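Arginyl-trna synthetase (Thermus thermophilus, PDB 1IQ0) probably catalyses the ATP-dependent attachment of L-arginine to tRNA(Arg), releasing AMP and diphosphate, as a monomeric class I aminoacyl-tRNA synthetase. Local coordinates at residues Tyr166-Asp171 and Tyr184-Gln189; Trp311-Leu316 and Ala366-Ala371. One frame throughout, in Å; residues are numbered along the deposited sequence.

Contact 1 (Tyr166-Asp171 and Tyr184-Gln189); sequences YGLTWD and YVRLHQ
Tyr-166 lies under the bent side chain of Arg-186, which reaches back across the ring from helix 176-189. Arg-186 CD sits over one face, 3.5 Å from the centroid of the Tyr-166 ring and 16° off its normal, a CH-pi contact. Beyond CD the guanidinium passes over the CG and CD2 side of the ring, its plane tilted 32° from the ring's, with Arg-186 NH1 3.1 Å from Tyr-166 CD2. Bends at its second and third torsions (chi3 -80°) fold the arginine chain over the tyrosine and run it opposite to the ring's own direction. At the far end the phenol reaches the helix backbone: Tyr-166 OH is 3.2 Å from Leu-187 CA, and Leu-187 CB lies 4.1 Å from Tyr-166 CE1. The hydroxyl's hydrogen bond is to Asp-190 OD2, just past this segment. Gly-167, with positive phi, closes helix 154-165 in a Schellman motif and turns the chain into the loop. Leu-168 then meets the other end of the guanidinium, its CD2 3.5 Å from Arg-186 NH2, while its side chain also packs on Phe-179 and Ala-183. A serine in place of Tyr-166 would probably leave Arg-186 without the flat surface under its CD and guanidinium, free to swing, and Asp-190 without its phenol partner. The loop leaving helix 154-165 is thus joined to helix 176-189 in the catalytic domain by a CH-pi contact; the cationic end rests on carbon, and the polar grip comes from the phenol-carboxylate bond.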
loop_
_atom_site.group_PDB
_atom_site.type_symbol
_atom_site.label_atom_id
_atom_site.label_comp_id
_atom_site.label_asym_id
_atom_site.label_seq_id
_atom_site.Cartn_x
_atom_site.Cartn_y
_atom_site.Cartn_z
ATOM N N TYR A 166 -3.716 39.305 4.993
ATOM C CA TYR A 166 -2.440 39.765 5.524
ATOM C C TYR A 166 -1.588 40.434 4.457
ATOM O O TYR A 166 -0.480 40.883 4.735
ATOM C CB TYR A 166 -1.682 38.598 6.160
ATOM C CG TYR A 166 -2.402 38.028 7.357
ATOM C CD1 TYR A 166 -2.966 36.750 7.313
ATOM C CD2 TYR A 166 -2.572 38.789 8.517
ATOM C CE1 TYR A 166 -3.686 36.245 8.395
ATOM C CE2 TYR A 166 -3.293 38.296 9.607
ATOM C CZ TYR A 166 -3.850 37.021 9.537
ATOM O OH TYR A 166 -4.583 36.534 10.594
ATOM N N GLY A 167 -2.121 40.507 3.242
ATOM C CA GLY A 167 -1.396 41.132 2.152
ATOM C C GLY A 167 -0.029 40.517 1.972
ATOM O O GLY A 167 0.985 41.219 1.943
ATOM N N LEU A 168 -0.003 39.193 1.855
ATOM C CA LEU A 168 1.244 38.462 1.680
ATOM C C LEU A 168 1.518 38.223 0.202
ATOM O O LEU A 168 0.618 37.878 -0.559
ATOM C CB LEU A 168 1.167 37.128 2.422
ATOM C CG LEU A 168 0.852 37.248 3.913
ATOM C CD1 LEU A 168 0.700 35.860 4.519
ATOM C CD2 LEU A 168 1.962 38.026 4.610
ATOM N N THR A 169 2.768 38.411 -0.202
ATOM C CA THR A 169 3.144 38.208 -1.594
ATOM C C THR A 169 4.253 37.171 -1.671
ATOM O O THR A 169 5.202 37.201 -0.884
ATOM C CB THR A 169 3.634 39.520 -2.235
ATOM O OG1 THR A 169 2.663 40.551 -2.018
ATOM C CG2 THR A 169 3.830 39.332 -3.733
ATOM N N TRP A 170 4.124 36.248 -2.617
ATOM C CA TRP A 170 5.111 35.188 -2.789
ATOM C C TRP A 170 6.456 35.747 -3.252
ATOM O O TRP A 170 6.516 36.508 -4.219
ATOM C CB TRP A 170 4.584 34.167 -3.797
ATOM C CG TRP A 170 5.520 33.038 -4.063
ATOM C CD1 TRP A 170 6.154 32.263 -3.136
ATOM C CD2 TRP A 170 5.889 32.518 -5.344
ATOM N NE1 TRP A 170 6.894 31.288 -3.761
ATOM C CE2 TRP A 170 6.749 31.421 -5.117
ATOM C CE3 TRP A 170 5.574 32.872 -6.664
ATOM C CZ2 TRP A 170 7.299 30.671 -6.160
ATOM C CZ3 TRP A 170 6.123 32.125 -7.704
ATOM C CH2 TRP A 170 6.976 31.037 -7.444
ATOM N N ASP A 171 7.529 35.362 -2.565
ATOM C CA ASP A 171 8.863 35.845 -2.907
ATOM C C ASP A 171 9.454 35.170 -4.141
ATOM O O ASP A 171 10.558 35.504 -4.566
ATOM C CB ASP A 171 9.815 35.681 -1.714
ATOM C CG ASP A 171 10.204 34.233 -1.455
ATOM O OD1 ASP A 171 10.833 33.975 -0.407
ATOM O OD2 ASP A 171 9.891 33.355 -2.292
ATOM N N TYR A 184 -1.687 30.396 6.596
ATOM C CA TYR A 184 -2.702 29.656 7.332
ATOM C C TYR A 184 -2.378 29.709 8.821
ATOM O O TYR A 184 -3.257 29.948 9.646
ATOM C CB TYR A 184 -2.746 28.195 6.871
ATOM C CG TYR A 184 -3.755 27.338 7.612
ATOM C CD1 TYR A 184 -5.086 27.281 7.202
ATOM C CD2 TYR A 184 -3.377 26.582 8.725
ATOM C CE1 TYR A 184 -6.015 26.488 7.874
ATOM C CE2 TYR A 184 -4.305 25.786 9.407
ATOM C CZ TYR A 184 -5.620 25.748 8.970
ATOM O OH TYR A 184 -6.546 24.975 9.629
ATOM N N VAL A 185 -1.115 29.480 9.163
ATOM C CA VAL A 185 -0.702 29.505 10.564
ATOM C C VAL A 185 -0.887 30.881 11.204
ATOM O O VAL A 185 -1.283 30.970 12.364
ATOM C CB VAL A 185 0.781 29.068 10.738
ATOM C CG1 VAL A 185 1.252 29.354 12.174
ATOM C CG2 VAL A 185 0.921 27.575 10.439
ATOM N N ARG A 186 -0.601 31.953 10.468
ATOM C CA ARG A 186 -0.778 33.275 11.053
ATOM C C ARG A 186 -2.257 33.500 11.365
ATOM O O ARG A 186 -2.604 33.978 12.446
ATOM C CB ARG A 186 -0.281 34.392 10.131
ATOM C CG ARG A 186 0.123 35.614 10.948
ATOM C CD ARG A 186 -0.242 36.947 10.331
ATOM N NE ARG A 186 0.690 37.364 9.295
ATOM C CZ ARG A 186 0.884 38.632 8.946
ATOM N NH1 ARG A 186 0.215 39.598 9.560
ATOM N NH2 ARG A 186 1.737 38.935 7.976
ATOM N N LEU A 187 -3.123 33.138 10.421
ATOM C CA LEU A 187 -4.563 33.296 10.611
ATOM C C LEU A 187 -5.041 32.644 11.906
ATOM O O LEU A 187 -5.779 33.259 12.680
ATOM C CB LEU A 187 -5.339 32.694 9.431
ATOM C CG LEU A 187 -6.870 32.731 9.574
ATOM C CD1 LEU A 187 -7.344 34.178 9.606
ATOM C CD2 LEU A 187 -7.533 31.982 8.417
ATOM N N HIS A 188 -4.627 31.402 12.145
ATOM C CA HIS A 188 -5.049 30.690 13.351
ATOM C C HIS A 188 -4.378 31.129 14.648
ATOM O O HIS A 188 -4.741 30.657 15.724
ATOM C CB HIS A 188 -4.874 29.180 13.178
ATOM C CG HIS A 188 -6.041 28.524 12.512
ATOM N ND1 HIS A 188 -6.235 28.554 11.148
ATOM C CD2 HIS A 188 -7.115 27.884 13.030
ATOM C CE1 HIS A 188 -7.379 27.963 10.856
ATOM N NE2 HIS A 188 -7.931 27.548 11.981
ATOM N N GLN A 189 -3.398 32.018 14.551
ATOM C CA GLN A 189 -2.728 32.520 15.745
ATOM C C GLN A 189 -3.239 33.935 15.974
ATOM O O GLN A 189 -2.945 34.560 16.993
ATOM C CB GLN A 189 -1.206 32.553 15.556
ATOM C CG GLN A 189 -0.563 31.191 15.376
ATOM C CD GLN A 189 0.953 31.267 15.317
ATOM O OE1 GLN A 189 1.518 32.108 14.619
ATOM N NE2 GLN A 189 1.618 30.379 16.045
#

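Contact 2 (Trp311-Leu316 and Ala366-Ala371); sequences WKMGIL and AALALA
Leu-368 projects from helix 361-370 toward the turn that ends helix 301-312, and its two methyls make the whole of the close contact. From CB, which meets neither partner closely, the chain runs to CG, set anti to the carbonyl carbon (chi1 -78°), and this carries the fork out to the turn. At the fork the branches divide the work. Leu-368 CD1 lies 3.8 Å from Met-313 SD, while CD2 touches both neighbours: it is 4.0 Å from Met-313 SD and 3.5 Å from Ile-315 CD1, tighter than usual for two carbons. The thioether chain of Met-313 crosses the leucine at about a right angle, with its sulfur as the touching atom. Ile-315 comes more obliquely and touches through its extended CG1-CD1 branch (chi2 174°). Ile-315 also touches Leu-255 of helix 248-256. Between these two residues Gly-314, with positive phi, is the C-prime residue of a Schellman motif, in which Ile-315 N bonds back to Phe-310 O. The turn therefore ends the helix and presents Met-313 and Ile-315 to the same leucine. Phe-310 widens the apolar patch, touching both Leu-368 and Ala-371, and Ala-367 packs on Ile-306 one turn back. Only methyl groups and a sulfur meet across the pair of segments, so the contact depends on shape and burial; the alanine-rich helix 361-370 lends one long branched side chain to the closed end of helix 301-312 within the catalytic domain.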
loop_
_atom_site.group_PDB
_atom_site.type_symbol
_atom_site.label_atom_id
_atom_site.label_comp_id
_atom_site.label_asym_id
_atom_site.label_seq_id
_atom_site.Cartn_x
_atom_site.Cartn_y
_atom_site.Cartn_z
ATOM N N TRP A 311 -19.880 6.718 -8.417
ATOM C CA TRP A 311 -19.179 7.063 -9.647
ATOM C C TRP A 311 -17.974 6.149 -9.832
ATOM O O TRP A 311 -17.720 5.665 -10.928
ATOM C CB TRP A 311 -18.708 8.518 -9.611
ATOM C CG TRP A 311 -17.781 8.860 -10.752
ATOM C CD1 TRP A 311 -18.132 9.171 -12.039
ATOM C CD2 TRP A 311 -16.346 8.855 -10.719
ATOM N NE1 TRP A 311 -16.998 9.358 -12.809
ATOM C CE2 TRP A 311 -15.893 9.168 -12.022
ATOM C CE3 TRP A 311 -15.401 8.611 -9.714
ATOM C CZ2 TRP A 311 -14.535 9.244 -12.345
ATOM C CZ3 TRP A 311 -14.047 8.686 -10.033
ATOM C CH2 TRP A 311 -13.628 8.999 -11.337
ATOM N N LYS A 312 -17.235 5.918 -8.753
ATOM C CA LYS A 312 -16.053 5.059 -8.804
ATOM C C LYS A 312 -16.380 3.681 -9.364
ATOM O O LYS A 312 -15.589 3.108 -10.115
ATOM C CB LYS A 312 -15.448 4.890 -7.406
ATOM C CG LYS A 312 -14.762 6.131 -6.840
ATOM C CD LYS A 312 -14.105 5.809 -5.497
ATOM C CE LYS A 312 -13.278 6.974 -4.959
ATOM N NZ LYS A 312 -12.734 6.623 -3.607
ATOM N N MET A 313 -17.548 3.153 -8.998
ATOM C CA MET A 313 -17.950 1.832 -9.463
ATOM C C MET A 313 -18.840 1.844 -10.711
ATOM O O MET A 313 -19.433 0.828 -11.060
ATOM C CB MET A 313 -18.619 1.055 -8.314
ATOM C CG MET A 313 -17.643 0.767 -7.151
ATOM S SD MET A 313 -18.369 -0.019 -5.698
ATOM C CE MET A 313 -17.091 -1.310 -5.316
ATOM N N GLY A 314 -18.929 2.993 -11.375
ATOM C CA GLY A 314 -19.708 3.083 -12.601
ATOM C C GLY A 314 -21.215 3.162 -12.481
ATOM O O GLY A 314 -21.927 3.110 -13.484
ATOM N N ILE A 315 -21.711 3.290 -11.261
ATOM C CA ILE A 315 -23.141 3.384 -11.038
ATOM C C ILE A 315 -23.638 4.745 -11.511
ATOM O O ILE A 315 -24.753 4.864 -12.024
ATOM C CB ILE A 315 -23.457 3.183 -9.548
ATOM C CG1 ILE A 315 -23.001 1.781 -9.127
ATOM C CG2 ILE A 315 -24.932 3.403 -9.285
ATOM C CD1 ILE A 315 -23.124 1.508 -7.627
ATOM N N LEU A 316 -22.801 5.767 -11.353
ATOM C CA LEU A 316 -23.152 7.123 -11.776
ATOM C C LEU A 316 -22.100 7.697 -12.719
ATOM O O LEU A 316 -20.943 7.290 -12.683
ATOM C CB LEU A 316 -23.287 8.048 -10.565
ATOM C CG LEU A 316 -24.456 7.828 -9.603
ATOM C CD1 LEU A 316 -24.395 8.881 -8.498
ATOM C CD2 LEU A 316 -25.788 7.921 -10.362
ATOM N N ALA A 366 -23.907 -0.382 2.941
ATOM C CA ALA A 366 -25.364 -0.413 2.982
ATOM C C ALA A 366 -25.965 0.327 1.799
ATOM O O ALA A 366 -26.968 -0.112 1.234
ATOM C CB ALA A 366 -25.862 0.206 4.287
ATOM N N ALA A 367 -25.349 1.451 1.427
ATOM C CA ALA A 367 -25.839 2.244 0.312
ATOM C C ALA A 367 -25.748 1.444 -0.982
ATOM O O ALA A 367 -26.689 1.430 -1.785
ATOM C CB ALA A 367 -25.045 3.543 0.197
ATOM N N LEU A 368 -24.618 0.778 -1.189
ATOM C CA LEU A 368 -24.453 -0.029 -2.390
ATOM C C LEU A 368 -25.478 -1.172 -2.416
ATOM O O LEU A 368 -26.036 -1.479 -3.463
ATOM C CB LEU A 368 -23.027 -0.589 -2.472
ATOM C CG LEU A 368 -21.939 0.386 -2.931
ATOM C CD1 LEU A 368 -20.572 -0.176 -2.586
ATOM C CD2 LEU A 368 -22.059 0.631 -4.433
ATOM N N ALA A 369 -25.736 -1.795 -1.270
ATOM C CA ALA A 369 -26.710 -2.892 -1.220
ATOM C C ALA A 369 -28.138 -2.392 -1.473
ATOM O O ALA A 369 -28.856 -2.936 -2.317
ATOM C CB ALA A 369 -26.635 -3.612 0.135
ATOM N N LEU A 370 -28.543 -1.349 -0.755
ATOM C CA LEU A 370 -29.884 -0.789 -0.913
ATOM C C LEU A 370 -30.149 -0.300 -2.333
ATOM O O LEU A 370 -31.287 -0.322 -2.808
ATOM C CB LEU A 370 -30.093 0.358 0.074
ATOM C CG LEU A 370 -30.127 -0.091 1.535
ATOM C CD1 LEU A 370 -30.134 1.117 2.457
ATOM C CD2 LEU A 370 -31.362 -0.958 1.761
ATOM N N ALA A 371 -29.097 0.144 -3.009
ATOM C CA ALA A 371 -29.235 0.630 -4.372
ATOM C C ALA A 371 -29.317 -0.564 -5.313
ATOM O O ALA A 371 -29.483 -0.400 -6.517
ATOM C CB ALA A 371 -28.042 1.513 -4.739
#

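Overall arrangement
Both contacts involve the Schellman end of a helix and a second helix, yet they share no element: contact 1 ties the loop after helix 154-165 to helix 176-189, its segments 13 residues apart at their nearest ends; contact 2 brings together helices 301-312 and 361-370, its segments 50 residues apart with several strands between. Their centres are 42 Å apart and nearest atoms about 23 Å apart, so neither touches the other. Contact 1, about 35 Å from the chain's centre, is partly buried; there a tyrosine ring meets a guanidinium and its hydroxyl bonds a carboxylate. Contact 2, about 24 Å from that centre, is buried and wholly apolar. Contact 1 covers more surface, 239 against 135 Å².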